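Local coordinates for tetracycline repressor protein class G (Acinetobacter baumannii, PDB 6RX9) that represses the tetracycline resistance gene by binding its operator DNA through an N-terminal helix-turn-helix region, and loses affinity for that DNA when tetracycline binds, at residues Arg49-Leu52 against Asp53-Glu57; Ser170-His173 against Asp174-His177; Phe190-Asp193 against Ser194-Gly198. All blocks are in the same frame, centred on the assembly; numbering follows the deposited sequence.

Contact 1: Arg49-Leu52 against Asp53-Glu57; sequences RALL and DALAE
Arg49 turns an edge of its guanidinium to the carboxylate of Asp53, one helical turn further on, the two side chains crossing at about a right angle, and its NE and NH1 both turn to the same oxygen. NH1 of Arg49 lies 2.7 Å from OD1 of Asp53, the core of a salt bridge, while NE of Arg49 adds a weak hydrogen bond to that OD1 at 3.0 Å. NH1 meets OD1 on the anti side, out of the carboxylate plane, and the two flat groups are inclined by 28°. The approach depends on a folded arginine: the chain sets off with CG opposite the backbone N (chi1 -177°) and then bends at chi2 and chi3, which turns the guanidinium forward, toward the next turn and Asp53. CD1 of Leu52 lies 3.9 Å above one face of the Arg49 guanidinium, toward its rim.

The pair illustrates the i to i+4 salt bridge of an alpha helix, here helix 48-59, which follows the DNA-binding helix-turn-helix motif and leads towards the ligand-binding part of the chain. Backbone bonds of the same spacing run beneath it, among them Asp53 N to Arg49 O at 3.0 Å, so main chain and side chains join the same two residues. Around the helix, Leu51 and Leu55 form the apolar counterpart: CG of Leu51 is 4.1 Å from CD1 of Leu55, and CD2 of Leu52 reaches that methyl from another side at the same 4.1 Å. Leu51 and Leu55 also pack on helix 6-20, through Ile10 and through Ala13 and Leu14 respectively. Arg49, Asp53 and Ala56 touch Thr103, and the Ala56 side chain is about 5 Å from that of His100, a probable magnesium ligand.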
loop_
_atom_site.group_PDB
_atom_site.type_symbol
_atom_site.label_atom_id
_atom_site.label_comp_id
_atom_site.label_asym_id
_atom_site.label_seq_id
_atom_site.Cartn_x
_atom_site.Cartn_y
_atom_site.Cartn_z
ATOM N N ARG A 49 3.066 19.353 6.346
ATOM C CA ARG A 49 1.856 18.507 6.156
ATOM C C ARG A 49 1.009 19.088 5.015
ATOM O O ARG A 49 0.612 18.317 4.120
ATOM C CB ARG A 49 1.055 18.418 7.460
ATOM C CG ARG A 49 -0.171 17.517 7.397
ATOM C CD ARG A 49 0.159 16.091 6.992
ATOM N NE ARG A 49 -0.002 15.856 5.560
ATOM C CZ ARG A 49 0.453 14.791 4.900
ATOM N NH1 ARG A 49 0.241 14.689 3.598
ATOM N NH2 ARG A 49 1.125 13.841 5.529
ATOM N N ALA A 50 0.759 20.400 5.039
ATOM C CA ALA A 50 -0.044 21.117 4.020
ATOM C C ALA A 50 0.634 20.990 2.650
ATOM O O ALA A 50 -0.079 20.728 1.664
ATOM C CB ALA A 50 -0.230 22.559 4.425
ATOM N N LEU A 51 1.962 21.144 2.595
ATOM C CA LEU A 51 2.770 21.013 1.349
ATOM C C LEU A 51 2.628 19.589 0.789
ATOM O O LEU A 51 2.378 19.456 -0.432
ATOM C CB LEU A 51 4.235 21.345 1.650
ATOM C CG LEU A 51 5.206 21.167 0.484
ATOM C CD1 LEU A 51 4.792 22.015 -0.706
ATOM C CD2 LEU A 51 6.630 21.496 0.906
ATOM N N LEU A 52 2.785 18.568 1.638
ATOM C CA LEU A 52 2.686 17.137 1.231
ATOM C C LEU A 52 1.291 16.860 0.650
ATOM O O LEU A 52 1.219 16.146 -0.369
ATOM C CB LEU A 52 2.980 16.224 2.427
ATOM C CG LEU A 52 4.431 16.196 2.906
ATOM C CD1 LEU A 52 4.608 15.188 4.029
ATOM C CD2 LEU A 52 5.390 15.895 1.766
ATOM N N ASP A 53 0.234 17.393 1.272
ATOM C CA ASP A 53 -1.172 17.275 0.788
ATOM C C ASP A 53 -1.268 17.789 -0.654
ATOM O O ASP A 53 -1.897 17.098 -1.488
ATOM C CB ASP A 53 -2.156 18.033 1.686
ATOM C CG ASP A 53 -2.364 17.427 3.064
ATOM O OD1 ASP A 53 -1.957 16.266 3.271
ATOM O OD2 ASP A 53 -2.931 18.126 3.926
ATOM N N ALA A 54 -0.673 18.952 -0.940
ATOM C CA ALA A 54 -0.695 19.607 -2.271
ATOM C C ALA A 54 0.121 18.789 -3.280
ATOM O O ALA A 54 -0.325 18.671 -4.439
ATOM C CB ALA A 54 -0.184 21.023 -2.169
ATOM N N LEU A 55 1.269 18.246 -2.862
ATOM C CA LEU A 55 2.138 17.391 -3.716
ATOM C C LEU A 55 1.370 16.123 -4.109
ATOM O O LEU A 55 1.416 15.758 -5.300
ATOM C CB LEU A 55 3.431 17.045 -2.968
ATOM C CG LEU A 55 4.435 18.189 -2.824
ATOM C CD1 LEU A 55 5.558 17.809 -1.871
ATOM C CD2 LEU A 55 5.002 18.597 -4.176
ATOM N N ALA A 56 0.683 15.495 -3.149
ATOM C CA ALA A 56 -0.096 14.249 -3.342
ATOM C C ALA A 56 -1.213 14.480 -4.370
ATOM O O ALA A 56 -1.410 13.605 -5.237
ATOM C CB ALA A 56 -0.649 13.769 -2.022
ATOM N N GLU A 57 -1.915 15.615 -4.288
ATOM C CA GLU A 57 -3.053 15.936 -5.193
ATOM C C GLU A 57 -2.520 16.161 -6.616
ATOM O O GLU A 57 -3.141 15.635 -7.563
ATOM C CB GLU A 57 -3.845 17.141 -4.683
ATOM C CG GLU A 57 -5.157 17.345 -5.426
ATOM C CD GLU A 57 -6.037 18.478 -4.924
ATOM O OE1 GLU A 57 -6.003 18.765 -3.712
ATOM O OE2 GLU A 57 -6.765 19.068 -5.751
#

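Contact 2: Ser170-His173 against Asp174-His177; sequences SFLH and DLFH
With chi1 of -84° in Leu172 and -88° in Phe176, the leucine branch and the phenyl ring one turn later leave the helix side by side, pointing the same way. CD2 of Leu172 comes within 3.9 Å of CE1 of Phe176, and CD1 of Leu172 lies against CZ of the same ring at 4.0 Å. Leu175 sets off differently, its CG opposite the backbone N, yet its CD2 still reaches CD2 of Leu172 at 3.9 Å. One leucine end thus serves two partners, three and four residues ahead.

Beneath these side chains, Phe176 N donates to Leu172 O (3.0 Å), and His177 N donates to His173 O. The preceding turn is stretched, with water taking the place of the direct bond: one water donates to Phe171 O and accepts from Leu175 N, while another links Ser170 O to Asp174 N. On the solvent side, OD1 of Asp174 stands 3.3 Å from CD2 of His173, with ring and carboxylate planes 43° apart.

Leu172 and Phe176 pack on Ile117 of the second subunit, and Phe171 makes a cation-pi contact with Arg118 of that subunit. The arrangement is that of a helical turn with water inserted into its backbone bonding, in an amphipathic helix whose apolar side is applied to the partner subunit of the TetR dimer.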
loop_
_atom_site.group_PDB
_atom_site.type_symbol
_atom_site.label_atom_id
_atom_site.label_comp_id
_atom_site.label_asym_id
_atom_site.label_seq_id
_atom_site.Cartn_x
_atom_site.Cartn_y
_atom_site.Cartn_z
ATOM N N SER A 170 20.732 -23.934 -3.937
ATOM C CA SER A 170 20.883 -24.099 -5.408
ATOM C C SER A 170 19.518 -24.004 -6.105
ATOM O O SER A 170 19.492 -23.574 -7.272
ATOM C CB SER A 170 21.571 -25.396 -5.738
ATOM O OG SER A 170 20.880 -26.493 -5.161
ATOM N N PHE A 171 18.433 -24.395 -5.425
ATOM C CA PHE A 171 17.047 -24.379 -5.967
ATOM C C PHE A 171 16.615 -22.941 -6.273
ATOM O O PHE A 171 15.990 -22.726 -7.332
ATOM C CB PHE A 171 16.054 -25.026 -4.994
ATOM C CG PHE A 171 14.649 -25.141 -5.532
ATOM C CD1 PHE A 171 14.281 -26.212 -6.334
ATOM C CD2 PHE A 171 13.696 -24.175 -5.248
ATOM C CE1 PHE A 171 12.992 -26.314 -6.835
ATOM C CE2 PHE A 171 12.407 -24.277 -5.751
ATOM C CZ PHE A 171 12.057 -25.349 -6.540
ATOM N N LEU A 172 16.931 -21.995 -5.382
ATOM C CA LEU A 172 16.394 -20.607 -5.422
ATOM C C LEU A 172 17.408 -19.619 -6.017
ATOM O O LEU A 172 16.958 -18.553 -6.479
ATOM C CB LEU A 172 15.988 -20.172 -4.008
ATOM C CG LEU A 172 14.597 -20.606 -3.539
ATOM C CD1 LEU A 172 14.184 -19.829 -2.298
ATOM C CD2 LEU A 172 13.552 -20.432 -4.633
ATOM N N HIS A 173 18.708 -19.940 -6.012
ATOM C CA HIS A 173 19.799 -18.975 -6.326
ATOM C C HIS A 173 19.555 -18.296 -7.681
ATOM O O HIS A 173 19.382 -17.067 -7.690
ATOM C CB HIS A 173 21.181 -19.642 -6.283
ATOM C CG HIS A 173 22.295 -18.670 -6.490
ATOM N ND1 HIS A 173 22.463 -17.563 -5.680
ATOM C CD2 HIS A 173 23.285 -18.622 -7.408
ATOM C CE1 HIS A 173 23.510 -16.876 -6.089
ATOM N NE2 HIS A 173 24.035 -17.507 -7.145
ATOM N N ASP A 174 19.553 -19.066 -8.775
ATOM C CA ASP A 174 19.503 -18.538 -10.166
ATOM C C ASP A 174 18.116 -17.946 -10.454
ATOM O O ASP A 174 18.063 -16.874 -11.095
ATOM C CB ASP A 174 19.904 -19.608 -11.184
ATOM C CG ASP A 174 21.396 -19.901 -11.212
ATOM O OD1 ASP A 174 22.140 -19.252 -10.449
ATOM O OD2 ASP A 174 21.803 -20.778 -11.996
ATOM N N LEU A 175 17.043 -18.602 -9.996
ATOM C CA LEU A 175 15.647 -18.090 -10.100
ATOM C C LEU A 175 15.604 -16.641 -9.599
ATOM O O LEU A 175 15.123 -15.768 -10.350
ATOM C CB LEU A 175 14.706 -18.980 -9.281
ATOM C CG LEU A 175 13.275 -18.460 -9.117
ATOM C CD1 LEU A 175 12.611 -18.245 -10.468
ATOM C CD2 LEU A 175 12.445 -19.404 -8.262
ATOM N N PHE A 176 16.101 -16.404 -8.380
ATOM C CA PHE A 176 16.076 -15.089 -7.682
ATOM C C PHE A 176 16.949 -14.071 -8.429
ATOM O O PHE A 176 16.565 -12.886 -8.470
ATOM C CB PHE A 176 16.500 -15.252 -6.219
ATOM C CG PHE A 176 15.374 -15.569 -5.265
ATOM C CD1 PHE A 176 14.258 -16.285 -5.677
ATOM C CD2 PHE A 176 15.436 -15.157 -3.942
ATOM C CE1 PHE A 176 13.227 -16.567 -4.794
ATOM C CE2 PHE A 176 14.407 -15.446 -3.058
ATOM C CZ PHE A 176 13.304 -16.149 -3.486
ATOM N N HIS A 177 18.077 -14.511 -9.001
ATOM C CA HIS A 177 19.012 -13.661 -9.788
ATOM C C HIS A 177 18.291 -13.120 -11.030
ATOM O O HIS A 177 18.411 -11.909 -11.299
ATOM C CB HIS A 177 20.285 -14.439 -10.162
ATOM C CG HIS A 177 21.474 -13.568 -10.399
ATOM N ND1 HIS A 177 21.447 -12.496 -11.272
ATOM C CD2 HIS A 177 22.724 -13.608 -9.887
ATOM C CE1 HIS A 177 22.628 -11.909 -11.282
ATOM N NE2 HIS A 177 23.430 -12.574 -10.441
HETATM O O HOH W 1 20.362 -21.908 -8.982
HETATM O O HOH W 2 17.242 -21.367 -9.448
#

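Contact 3: Phe190-Asp193 against Ser194-Gly198; sequences FGLD and SLIAG
This is an intrahelical contact within helix 185-202, which with helix 127-155 and their counterparts in the second subunit forms the four-helix bundle of the TetR dimer interface; here a serine hydroxyl folds back onto the preceding turn and sits over the face of an aromatic ring. OG of Ser194 donates to Phe190 O at 2.8 Å, and Ser194 N donates to the same carbonyl at 3.0 Å. The two donors reach that oxygen from opposite faces of the carbonyl plane, the hydroxyl tilted by 33° and the amide by 27°. Two bonds from one residue therefore grip a single acceptor, and the OG bond gives a buried hydroxyl its partner inside its own helix. The geometry follows from a chi1 of -63° in Ser194, which places OG beside its own backbone N and facing back along the helix. OG of Ser194 also sits over the centre of the Phe190 ring, 3.8 Å above its plane. Phe190 sends CG opposite its backbone N, and the ring projects outward from the helix with one face turned to the hydroxyl.

On another side of the helix, Leu192 and Ile196 run alongside each other, with CD1 of Leu192 3.8 Å from CD1 of Ile196. The carboxylate of Asp193 looks outside the turn, where its OD1 forms a salt bridge with Lys80.

That lysine belongs to helix 75-91, which also receives Leu192 on Ala83 and Ile196 on Trp75. Leu195 packs instead on Val137 and Tyr140 of helix 127-155, while Ser194 meets Phe199 and Phe190 meets Arg129, both of the second subunit. Helix 185-202 thus lies between helices of its own chain and the dimer partner.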
loop_
_atom_site.group_PDB
_atom_site.type_symbol
_atom_site.label_atom_id
_atom_site.label_comp_id
_atom_site.label_asym_id
_atom_site.label_seq_id
_atom_site.Cartn_x
_atom_site.Cartn_y
_atom_site.Cartn_z
ATOM N N PHE A 190 1.632 -9.036 -13.988
ATOM C CA PHE A 190 1.103 -10.379 -13.628
ATOM C C PHE A 190 0.002 -10.238 -12.568
ATOM O O PHE A 190 -1.068 -10.838 -12.751
ATOM C CB PHE A 190 2.199 -11.336 -13.158
ATOM C CG PHE A 190 1.640 -12.643 -12.664
ATOM C CD1 PHE A 190 1.221 -13.616 -13.560
ATOM C CD2 PHE A 190 1.475 -12.878 -11.308
ATOM C CE1 PHE A 190 0.681 -14.809 -13.104
ATOM C CE2 PHE A 190 0.936 -14.072 -10.855
ATOM C CZ PHE A 190 0.542 -15.036 -11.756
ATOM N N GLY A 191 0.250 -9.478 -11.496
ATOM C CA GLY A 191 -0.750 -9.223 -10.440
ATOM C C GLY A 191 -1.976 -8.499 -10.982
ATOM O O GLY A 191 -3.105 -8.860 -10.585
ATOM N N LEU A 192 -1.767 -7.499 -11.843
ATOM C CA LEU A 192 -2.855 -6.669 -12.432
ATOM C C LEU A 192 -3.745 -7.549 -13.320
ATOM O O LEU A 192 -4.976 -7.506 -13.145
ATOM C CB LEU A 192 -2.238 -5.518 -13.232
ATOM C CG LEU A 192 -3.229 -4.571 -13.911
ATOM C CD1 LEU A 192 -4.290 -4.087 -12.935
ATOM C CD2 LEU A 192 -2.497 -3.395 -14.532
ATOM N N ASP A 193 -3.134 -8.325 -14.219
ATOM C CA ASP A 193 -3.834 -9.240 -15.164
ATOM C C ASP A 193 -4.624 -10.289 -14.372
ATOM O O ASP A 193 -5.755 -10.607 -14.782
ATOM C CB ASP A 193 -2.847 -9.882 -16.142
ATOM C CG ASP A 193 -2.264 -8.917 -17.160
ATOM O OD1 ASP A 193 -2.825 -7.810 -17.317
ATOM O OD2 ASP A 193 -1.253 -9.279 -17.793
ATOM N N SER A 194 -4.054 -10.804 -13.276
ATOM C CA SER A 194 -4.705 -11.789 -12.373
ATOM C C SER A 194 -5.937 -11.159 -11.715
ATOM O O SER A 194 -7.002 -11.796 -11.712
ATOM C CB SER A 194 -3.736 -12.315 -11.346
ATOM O OG SER A 194 -2.675 -13.017 -11.980
ATOM N N LEU A 195 -5.804 -9.943 -11.184
ATOM C CA LEU A 195 -6.918 -9.217 -10.524
ATOM C C LEU A 195 -8.077 -9.052 -11.521
ATOM O O LEU A 195 -9.222 -9.398 -11.169
ATOM C CB LEU A 195 -6.395 -7.865 -10.027
ATOM C CG LEU A 195 -7.258 -7.143 -8.992
ATOM C CD1 LEU A 195 -7.614 -8.053 -7.825
ATOM C CD2 LEU A 195 -6.549 -5.890 -8.490
ATOM N N ILE A 196 -7.786 -8.572 -12.733
ATOM C CA ILE A 196 -8.817 -8.271 -13.775
ATOM C C ILE A 196 -9.452 -9.585 -14.259
ATOM O O ILE A 196 -10.690 -9.617 -14.388
ATOM C CB ILE A 196 -8.215 -7.428 -14.919
ATOM C CG1 ILE A 196 -7.826 -6.031 -14.423
ATOM C CG2 ILE A 196 -9.165 -7.359 -16.107
ATOM C CD1 ILE A 196 -6.914 -5.273 -15.356
ATOM N N ALA A 197 -8.649 -10.627 -14.505
ATOM C CA ALA A 197 -9.126 -11.973 -14.912
ATOM C C ALA A 197 -10.103 -12.514 -13.858
ATOM O O ALA A 197 -11.118 -13.123 -14.249
ATOM C CB ALA A 197 -7.958 -12.910 -15.109
ATOM N N GLY A 198 -9.803 -12.299 -12.573
ATOM C CA GLY A 198 -10.645 -12.714 -11.433
ATOM C C GLY A 198 -11.983 -11.994 -11.400
ATOM O O GLY A 198 -12.982 -12.640 -11.035
#

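How the contacts relate
The three contacts follow one another along the chain, each inside a single helix: contact 1 in helix 48-59, contact 2 in helix 170-182 and contact 3 in helix 185-202. Contact 1 belongs to the N-terminal, DNA-binding part; the other two belong to the C-terminal part, in successive helices, with contact centres about 26 Å apart. Contact 1 lies across the chain's centre from both, its centre about 42 Å from that of contact 2 and 31 Å from that of contact 3. Both C-terminal contacts touch the second subunit, whereas contact 1 does not. Together they sample the helix that follows the helix-turn-helix motif and the dimer-forming part of the repressor.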